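Local coordinates for attaching and effacing protein, pathogenesis factor (Escherichia coli, PDB 4E9L) that is an intimin/invasin-family adhesin, probably anchored in the outer membrane and attaching the bacterium to host surfaces through a chain of immunoglobulin-like domains, at residues Ser95-Pro100 with Thr110-Ala115. Residues are numbered along the deposited sequence; the frame is centred on the assembly and turned at random.
Sequences SITLNP and TAIWTA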
# COMPACT_ATOMS: atom_id res chain seq x y z
N SER A 95 11.24 -44.31 3.42
CA SER A 95 10.61 -43.01 3.28
C SER A 95 10.50 -42.25 4.59
O SER A 95 10.70 -42.81 5.69
CB SER A 95 9.23 -43.17 2.63
OG SER A 95 8.42 -43.94 3.51
N ILE A 96 10.15 -40.98 4.47
CA ILE A 96 9.96 -40.14 5.65
C ILE A 96 8.72 -39.26 5.47
O ILE A 96 8.52 -38.67 4.39
CB ILE A 96 11.24 -39.35 6.04
CG1 ILE A 96 10.99 -38.48 7.32
CG2 ILE A 96 11.80 -38.51 4.85
CD1 ILE A 96 12.16 -38.00 8.06
N THR A 97 7.95 -39.13 6.56
CA THR A 97 6.75 -38.28 6.64
C THR A 97 6.89 -37.32 7.82
O THR A 97 7.41 -37.70 8.87
CB THR A 97 5.50 -39.21 6.76
OG1 THR A 97 5.32 -39.86 5.49
CG2 THR A 97 4.21 -38.47 7.11
N LEU A 98 6.37 -36.10 7.65
CA LEU A 98 6.25 -35.10 8.71
C LEU A 98 4.78 -34.89 9.00
O LEU A 98 3.99 -34.70 8.07
CB LEU A 98 6.90 -33.75 8.35
CG LEU A 98 8.40 -33.76 8.25
CD1 LEU A 98 8.88 -32.50 7.49
CD2 LEU A 98 9.05 -33.84 9.66
N ASN A 99 4.41 -34.93 10.28
CA ASN A 99 3.01 -34.76 10.69
C ASN A 99 2.82 -33.75 11.82
O ASN A 99 3.47 -33.89 12.85
CB ASN A 99 2.41 -36.12 11.07
CG ASN A 99 0.91 -36.08 11.13
OD1 ASN A 99 0.24 -35.60 10.22
ND2 ASN A 99 0.35 -36.52 12.25
N PRO A 100 1.91 -32.75 11.67
CA PRO A 100 1.07 -32.47 10.48
C PRO A 100 1.80 -31.58 9.48
O PRO A 100 2.86 -31.03 9.80
CB PRO A 100 -0.10 -31.67 11.09
CG PRO A 100 0.59 -30.83 12.18
CD PRO A 100 1.67 -31.75 12.75
N THR A 110 6.00 -34.01 14.03
CA THR A 110 6.54 -35.35 14.25
C THR A 110 7.15 -35.86 12.96
O THR A 110 6.54 -35.71 11.92
CB THR A 110 5.45 -36.31 14.78
OG1 THR A 110 4.88 -35.73 15.96
CG2 THR A 110 6.00 -37.71 15.09
N ALA A 111 8.34 -36.48 13.03
CA ALA A 111 8.99 -37.10 11.87
C ALA A 111 8.79 -38.59 12.02
O ALA A 111 9.09 -39.15 13.07
CB ALA A 111 10.47 -36.76 11.84
N ILE A 112 8.30 -39.25 10.96
CA ILE A 112 8.06 -40.68 10.93
C ILE A 112 8.84 -41.25 9.75
O ILE A 112 8.49 -41.03 8.59
CB ILE A 112 6.56 -41.10 10.87
CG1 ILE A 112 5.68 -40.32 11.89
CG2 ILE A 112 6.45 -42.63 11.08
CD1 ILE A 112 4.84 -39.18 11.22
N TRP A 113 9.91 -41.96 10.06
CA TRP A 113 10.78 -42.57 9.07
C TRP A 113 10.47 -44.06 8.99
O TRP A 113 10.49 -44.78 10.01
CB TRP A 113 12.23 -42.31 9.50
CG TRP A 113 13.31 -43.09 8.80
CD1 TRP A 113 13.34 -43.49 7.49
CD2 TRP A 113 14.57 -43.45 9.37
NE1 TRP A 113 14.54 -44.12 7.22
CE2 TRP A 113 15.31 -44.11 8.36
CE3 TRP A 113 15.17 -43.22 10.62
CZ2 TRP A 113 16.58 -44.63 8.60
CZ3 TRP A 113 16.46 -43.70 10.83
CH2 TRP A 113 17.16 -44.37 9.82
N THR A 114 10.18 -44.52 7.79
CA THR A 114 9.87 -45.92 7.50
C THR A 114 11.12 -46.49 6.86
O THR A 114 11.50 -46.07 5.77
CB THR A 114 8.62 -46.02 6.61
OG1 THR A 114 7.55 -45.36 7.27
CG2 THR A 114 8.23 -47.47 6.32
N ALA A 115 11.81 -47.37 7.58
CA ALA A 115 13.09 -47.96 7.17
C ALA A 115 12.88 -49.37 6.68
O ALA A 115 12.34 -50.23 7.40
CB ALA A 115 14.04 -47.94 8.36
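S95 and T114, T97 and I112, and N99 and T110 pair through their backbones, each couple exchanging two N-H...O=C bonds. The six bonds are uniformly short; in the central pair I112 N meets T97 O at 2.8 Å with an N-H...O angle of 170°. Between these hydrogen-bonded pairs lie the non-hydrogen-bonded pairs I96 with W113 and L98 with A111, where CA-H groups lean on the same carbonyls, as L98 CA does on T110 O at 3.3 Å. S95 O is shared further: besides accepting from T114 N, it lies at the edge of the W113 indole, in the ring plane and 3.3 Å from CD1, a polarised C-H that suits an oxygen.

One face carries S95, T97, N99, T110, I112 and T114, mostly polar or beta-branched residues fit for an extended strand near solvent. In I112, CG1 stands anti to the carbonyl carbon and chi2 of 103° carries CD1 toward the partner strand, 3.8 Å from T97 O and 3.9 Å from N99 CB, where it would partly shield that carbonyl from water. T110 OG1 is hydrogen-bonded to Q157 OE1 on the adjoining strand 153-159.

The other face is apolar and buried. L98 CD2 touches A111 CB at 3.9 Å, the small alanine leaving room for the larger I96 and L98, which reach V169 and A183 of the facing sheet. W146 meets the W113 ring edge-to-face, the W154 plane is inclined about 35° to it, and NE1 is hydrogen-bonded to A178 O.

The hairpin thus sets 95-99 at the sheet edge in the first of three modelled immunoglobulin-like domains: backbone bonds join the strands whatever their side chains, while the polar-apolar alternation, directing the apolar face into the core, is consistent with this register.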